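Local coordinates for peroxide stress regulator PerR, FUR family (Streptococcus pyogenes, PDB 4LMY), which probably acts as a metal-dependent transcription regulator of the peroxide stress response, binding DNA as a member of the ferric uptake regulator family, at residues B[16-19]-B[20-23]; B[63-66]-B[67-71]. One frame throughout, in Å; residues are numbered along the deposited sequence.

Contact 1: B[16-19]-B[20-23]; sequences VLEH and LREK. With ZN (zinc ion), chain E.
Arg21 N donates to Leu17 O at 2.8 Å, one of the backbone bonds that build the last two turns of helix 12-22, the first helix of this Fur-family winged-helix domain. The His19 ring carries NE2 to the zinc ion, 2.2 Å from NE2 of His19, in a site shared with His4, His6, His97 and His99. The helical bonds weaken at the C-terminal end, where Lys23 N reaches His19 O at 3.2 Å with an N-H...O angle of only 134°. That carbonyl also accepts from a water that donates to Glu22 OE1, which ties the carboxylate to the helix end. Glu22 OE2 bonds to His6 and lies 3.6 Å from Glu18 OE1, a like-charge approach that Arg21 probably eases on the Glu18 side. There OE2 of Glu18 forms a salt bridge with NH1 of Arg21, at the edge of the guanidinium and in its plane; at 3.4 Å the pair is long, and the planes, 57° apart, do not meet side-on. One face of the same guanidinium rests over CB of Leu17, which sits 3.9 Å from NH2 of Arg21. On the buried flank Val16 and Leu20 lie side by side, facing helices 29-40 and 63-75. Val16 has CG1 anti to its own N (chi1 175°), and this methyl meets Leu20 CD1 at 4.0 Å.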
ATOM      1  N   VAL B  16      -2.781 -16.776   5.182  1.00 22.41           N
ATOM      2  CA  VAL B  16      -3.769 -17.448   6.022  1.00 22.19           C
ATOM      3  C   VAL B  16      -3.473 -18.941   6.098  1.00 23.84           C
ATOM      4  O   VAL B  16      -3.438 -19.523   7.183  1.00 25.60           O
ATOM      5  CB  VAL B  16      -5.202 -17.236   5.503  1.00 23.79           C
ATOM      6  CG1 VAL B  16      -6.186 -18.056   6.324  1.00 25.65           C
ATOM      7  CG2 VAL B  16      -5.563 -15.769   5.556  1.00 22.21           C
ATOM      8  N   LEU B  17      -3.237 -19.549   4.938  1.00 22.68           N
ATOM      9  CA  LEU B  17      -2.966 -20.978   4.863  1.00 26.46           C
ATOM     10  C   LEU B  17      -1.706 -21.346   5.638  1.00 26.69           C
ATOM     11  O   LEU B  17      -1.676 -22.355   6.340  1.00 29.12           O
ATOM     12  CB  LEU B  17      -2.845 -21.435   3.407  1.00 25.94           C
ATOM     13  CG  LEU B  17      -4.098 -21.286   2.542  1.00 28.94           C
ATOM     14  CD1 LEU B  17      -3.950 -22.071   1.241  1.00 26.48           C
ATOM     15  CD2 LEU B  17      -5.338 -21.726   3.307  1.00 33.57           C
ATOM     16  N   GLU B  18      -0.669 -20.521   5.516  1.00 24.12           N
ATOM     17  CA  GLU B  18       0.576 -20.759   6.241  1.00 27.23           C
ATOM     18  C   GLU B  18       0.363 -20.728   7.753  1.00 25.89           C
ATOM     19  O   GLU B  18       0.836 -21.609   8.469  1.00 31.87           O
ATOM     20  CB  GLU B  18       1.652 -19.749   5.829  1.00 29.96           C
ATOM     21  CG  GLU B  18       2.969 -19.890   6.584  1.00 33.08           C
ATOM     22  CD  GLU B  18       3.689 -21.200   6.294  1.00 44.35           C
ATOM     23  OE1 GLU B  18       4.558 -21.591   7.104  1.00 46.81           O
ATOM     24  OE2 GLU B  18       3.396 -21.835   5.259  1.00 41.03           O
ATOM     25  N   HIS B  19      -0.358 -19.717   8.228  1.00 25.52           N
ATOM     26  CA  HIS B  19      -0.679 -19.598   9.648  1.00 24.67           C
ATOM     27  C   HIS B  19      -1.500 -20.791  10.133  1.00 27.90           C
ATOM     28  O   HIS B  19      -1.249 -21.328  11.213  1.00 29.81           O
ATOM     29  CB  HIS B  19      -1.442 -18.302   9.927  1.00 24.28           C
ATOM     30  CG  HIS B  19      -0.567 -17.087  10.010  1.00 26.10           C
ATOM     31  ND1 HIS B  19      -0.226 -16.499  11.210  1.00 31.14           N
ATOM     32  CD2 HIS B  19       0.028 -16.347   9.046  1.00 25.23           C
ATOM     33  CE1 HIS B  19       0.545 -15.451  10.980  1.00 31.24           C
ATOM     34  NE2 HIS B  19       0.714 -15.335   9.676  1.00 22.19           N
ATOM     35  N   LEU B  20      -2.481 -21.199   9.334  1.00 25.66           N
ATOM     36  CA  LEU B  20      -3.334 -22.331   9.694  1.00 31.73           C
ATOM     37  C   LEU B  20      -2.560 -23.650   9.718  1.00 36.83           C
ATOM     38  O   LEU B  20      -2.772 -24.477  10.605  1.00 37.10           O
ATOM     39  CB  LEU B  20      -4.539 -22.434   8.754  1.00 28.58           C
ATOM     40  CG  LEU B  20      -5.573 -21.309   8.841  1.00 27.62           C
ATOM     41  CD1 LEU B  20      -6.797 -21.638   7.999  1.00 29.31           C
ATOM     42  CD2 LEU B  20      -5.961 -21.028  10.283  1.00 33.43           C
ATOM     43  N   ARG B  21      -1.672 -23.842   8.745  1.00 36.08           N
ATOM     44  CA  ARG B  21      -0.813 -25.024   8.715  1.00 35.80           C
ATOM     45  C   ARG B  21       0.068 -25.072   9.955  1.00 44.19           C
ATOM     46  O   ARG B  21       0.244 -26.129  10.563  1.00 41.23           O
ATOM     47  CB  ARG B  21       0.077 -25.032   7.472  1.00 38.68           C
ATOM     48  CG  ARG B  21      -0.627 -25.371   6.174  1.00 40.15           C
ATOM     49  CD  ARG B  21       0.386 -25.587   5.058  1.00 47.64           C
ATOM     50  NE  ARG B  21      -0.185 -25.327   3.741  1.00 56.90           N
ATOM     51  CZ  ARG B  21       0.044 -24.229   3.030  1.00 49.01           C
ATOM     52  NH1 ARG B  21       0.846 -23.281   3.501  1.00 42.45           N
ATOM     53  NH2 ARG B  21      -0.525 -24.081   1.842  1.00 44.16           N
ATOM     54  N   GLU B  22       0.622 -23.918  10.319  1.00 51.13           N
ATOM     55  CA  GLU B  22       1.462 -23.800  11.506  1.00 55.67           C
ATOM     56  C   GLU B  22       0.729 -24.281  12.755  1.00 58.03           C
ATOM     57  O   GLU B  22       1.341 -24.831  13.670  1.00 58.45           O
ATOM     58  CB  GLU B  22       1.925 -22.353  11.697  1.00 56.55           C
ATOM     59  CG  GLU B  22       3.047 -21.923  10.767  1.00 62.43           C
ATOM     60  CD  GLU B  22       3.370 -20.444  10.884  1.00 67.89           C
ATOM     61  OE1 GLU B  22       2.589 -19.708  11.528  1.00 50.19           O
ATOM     62  OE2 GLU B  22       4.407 -20.016  10.333  1.00 60.03           O
ATOM     63  N   LYS B  23      -0.585 -24.083  12.777  1.00 48.32           N
ATOM     64  CA  LYS B  23      -1.404 -24.471  13.920  1.00 49.11           C
ATOM     65  C   LYS B  23      -2.035 -25.851  13.740  1.00 51.03           C
ATOM     66  O   LYS B  23      -2.857 -26.271  14.556  1.00 52.85           O
ATOM     67  CB  LYS B  23      -2.503 -23.436  14.160  1.00 46.44           C
ATOM     68  CG  LYS B  23      -2.006 -22.006  14.262  1.00 52.52           C
ATOM     69  CD  LYS B  23      -1.037 -21.832  15.415  1.00 54.96           C
ATOM     70  CE  LYS B  23      -1.327 -20.547  16.171  1.00 49.30           C
ATOM     71  NZ  LYS B  23      -2.683 -20.581  16.788  1.00 49.85           N
TER
HETATM   72 ZN    ZN E 201       1.950 -13.943   8.581  1.00 27.31          ZN
HETATM   73  O   HOH W   1       0.065 -19.724  12.966  1.00 43.38           O

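Contact 2: B[63-66]-B[67-71]; sequences LATV and YNNLK
Thr65 and Asn69 meet through one carbonyl oxygen that takes two N-H groups from the same asparagine, on helix 63-75, probably the recognition helix, as in Fur relatives. Asn69 ND2 donates to Thr65 O at 2.8 Å with an N-H...O angle of 170°, and Asn69 N reaches this oxygen at 3.0 Å, as in any helix. The two nitrogens arrive from opposite faces of the carbonyl plane: ND2 stands 43° out of it, while the oxygen stays close to the plane of the amide. With CG beside the backbone N (chi1 -81°), the Asn69 side chain folds back along the helix, so that ND2 also comes within 3.6 Å of Thr65 CG2. One residue on round the helix, Val66 and Leu70 lie side by side, with Val66 CG1 3.7 Å from Leu70 CD1; both press on Ile50 of helix 47-54. At the N-terminal end the Leu63 and Tyr67 side chains cross at a slant, Leu63 CG 3.7 Å from Tyr67 CE2, while Tyr67 N bonds to Leu63 O at 2.9 Å. In the second shell, Arg31 NE donates to Asn69 OD1 and Thr65 OG1 bonds to Ser62 OG. Because one end of the Asn69 amide is held by Thr65 O and the other by Arg31, its flip state is defined and its rotation restricted, and each polar end of this buried side chain has a partner.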
ATOM      1  N   LEU B  63     -25.131 -23.573   6.877  1.00 27.30           N
ATOM      2  CA  LEU B  63     -24.849 -22.364   7.639  1.00 22.19           C
ATOM      3  C   LEU B  63     -23.868 -22.688   8.768  1.00 21.48           C
ATOM      4  O   LEU B  63     -22.998 -21.883   9.108  1.00 22.49           O
ATOM      5  CB  LEU B  63     -26.142 -21.782   8.208  1.00 25.91           C
ATOM      6  CG  LEU B  63     -26.001 -20.465   8.962  1.00 21.86           C
ATOM      7  CD1 LEU B  63     -25.492 -19.388   8.003  1.00 26.04           C
ATOM      8  CD2 LEU B  63     -27.318 -20.061   9.604  1.00 28.74           C
ATOM      9  N   ALA B  64     -24.015 -23.878   9.341  1.00 24.15           N
ATOM     10  CA  ALA B  64     -23.124 -24.330  10.402  1.00 22.31           C
ATOM     11  C   ALA B  64     -21.677 -24.386   9.916  1.00 22.79           C
ATOM     12  O   ALA B  64     -20.756 -24.037  10.652  1.00 23.57           O
ATOM     13  CB  ALA B  64     -23.568 -25.691  10.916  1.00 23.74           C
ATOM     14  N   THR B  65     -21.492 -24.812   8.671  1.00 23.88           N
ATOM     15  CA  THR B  65     -20.165 -24.869   8.068  1.00 24.80           C
ATOM     16  C   THR B  65     -19.545 -23.478   8.005  1.00 22.71           C
ATOM     17  O   THR B  65     -18.376 -23.290   8.335  1.00 22.23           O
ATOM     18  CB  THR B  65     -20.223 -25.463   6.652  1.00 24.77           C
ATOM     19  OG1 THR B  65     -20.766 -26.787   6.711  1.00 33.06           O
ATOM     20  CG2 THR B  65     -18.834 -25.516   6.037  1.00 25.36           C
ATOM     21  N   VAL B  66     -20.345 -22.503   7.587  1.00 22.16           N
ATOM     22  CA  VAL B  66     -19.892 -21.120   7.512  1.00 20.27           C
ATOM     23  C   VAL B  66     -19.509 -20.578   8.891  1.00 22.61           C
ATOM     24  O   VAL B  66     -18.448 -19.973   9.052  1.00 23.30           O
ATOM     25  CB  VAL B  66     -20.947 -20.216   6.845  1.00 22.38           C
ATOM     26  CG1 VAL B  66     -20.493 -18.768   6.854  1.00 23.49           C
ATOM     27  CG2 VAL B  66     -21.221 -20.687   5.419  1.00 21.47           C
ATOM     28  N   TYR B  67     -20.366 -20.808   9.884  1.00 22.45           N
ATOM     29  CA  TYR B  67     -20.077 -20.409  11.260  1.00 23.95           C
ATOM     30  C   TYR B  67     -18.767 -21.025  11.751  1.00 24.72           C
ATOM     31  O   TYR B  67     -17.943 -20.348  12.368  1.00 28.12           O
ATOM     32  CB  TYR B  67     -21.216 -20.838  12.190  1.00 25.22           C
ATOM     33  CG  TYR B  67     -22.390 -19.885  12.254  1.00 26.70           C
ATOM     34  CD1 TYR B  67     -22.198 -18.512  12.352  1.00 34.71           C
ATOM     35  CD2 TYR B  67     -23.693 -20.363  12.234  1.00 29.95           C
ATOM     36  CE1 TYR B  67     -23.273 -17.642  12.421  1.00 34.03           C
ATOM     37  CE2 TYR B  67     -24.774 -19.502  12.302  1.00 33.05           C
ATOM     38  CZ  TYR B  67     -24.558 -18.142  12.394  1.00 35.58           C
ATOM     39  OH  TYR B  67     -25.632 -17.286  12.461  1.00 43.36           O
ATOM     40  N   ASN B  68     -18.587 -22.313  11.470  1.00 25.01           N
ATOM     41  CA  ASN B  68     -17.390 -23.036  11.887  1.00 27.66           C
ATOM     42  C   ASN B  68     -16.127 -22.410  11.312  1.00 28.57           C
ATOM     43  O   ASN B  68     -15.135 -22.215  12.019  1.00 29.29           O
ATOM     44  CB  ASN B  68     -17.466 -24.507  11.473  1.00 28.75           C
ATOM     45  CG  ASN B  68     -18.471 -25.298  12.291  1.00 34.96           C
ATOM     46  OD1 ASN B  68     -18.882 -24.873  13.370  1.00 36.30           O
ATOM     47  ND2 ASN B  68     -18.867 -26.456  11.780  1.00 36.65           N
ATOM     48  N   ASN B  69     -16.173 -22.092  10.024  1.00 25.41           N
ATOM     49  CA  ASN B  69     -15.026 -21.501   9.345  1.00 25.08           C
ATOM     50  C   ASN B  69     -14.744 -20.073   9.800  1.00 26.62           C
ATOM     51  O   ASN B  69     -13.587 -19.688   9.972  1.00 29.04           O
ATOM     52  CB  ASN B  69     -15.220 -21.550   7.829  1.00 22.17           C
ATOM     53  CG  ASN B  69     -14.866 -22.900   7.241  1.00 27.55           C
ATOM     54  OD1 ASN B  69     -13.721 -23.138   6.857  1.00 33.43           O
ATOM     55  ND2 ASN B  69     -15.848 -23.794   7.166  1.00 25.82           N
ATOM     56  N   LEU B  70     -15.802 -19.291   9.993  1.00 23.78           N
ATOM     57  CA  LEU B  70     -15.666 -17.923  10.486  1.00 26.70           C
ATOM     58  C   LEU B  70     -15.063 -17.900  11.887  1.00 28.92           C
ATOM     59  O   LEU B  70     -14.267 -17.021  12.212  1.00 30.46           O
ATOM     60  CB  LEU B  70     -17.020 -17.209  10.484  1.00 29.84           C
ATOM     61  CG  LEU B  70     -17.623 -16.894   9.112  1.00 31.06           C
ATOM     62  CD1 LEU B  70     -19.016 -16.310   9.259  1.00 27.87           C
ATOM     63  CD2 LEU B  70     -16.725 -15.952   8.318  1.00 33.60           C
ATOM     64  N   LYS B  71     -15.446 -18.877  12.704  1.00 31.15           N
ATOM     65  CA  LYS B  71     -14.928 -19.007  14.063  1.00 34.98           C
ATOM     66  C   LYS B  71     -13.412 -19.170  14.065  1.00 40.62           C
ATOM     67  O   LYS B  71     -12.711 -18.533  14.851  1.00 36.18           O
ATOM     68  CB  LYS B  71     -15.588 -20.195  14.768  1.00 35.81           C
ATOM     69  CG  LYS B  71     -14.926 -20.604  16.072  1.00 45.27           C
ATOM     70  CD  LYS B  71     -15.857 -20.407  17.255  1.00 53.02           C
ATOM     71  CE  LYS B  71     -15.728 -21.552  18.246  1.00 64.12           C
ATOM     72  NZ  LYS B  71     -14.317 -21.770  18.670  1.00 62.31           N
TER

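In the fold
From the N terminus, contact 1 comes first, on the last turns of helix 12-22, and contact 2 follows on the opening turns of helix 63-75. Each joins adjoining segments of one helix, so neither closes a loop; they lie in series, without nesting or crossing. Their centres are 18 Å apart and their nearest atoms about 7 Å apart. Two routes link them: helix 29-40, through Arg31, which touches Leu20 and bonds to Asn69, and helix 63-75 itself, whose later residues Val72 and Leu73 touch Leu20 and Val16. Through His19, contact 1 ties helix 12-22 to the zinc site, whereas contact 2 joins helix 63-75 to helices 29-40 and 47-54.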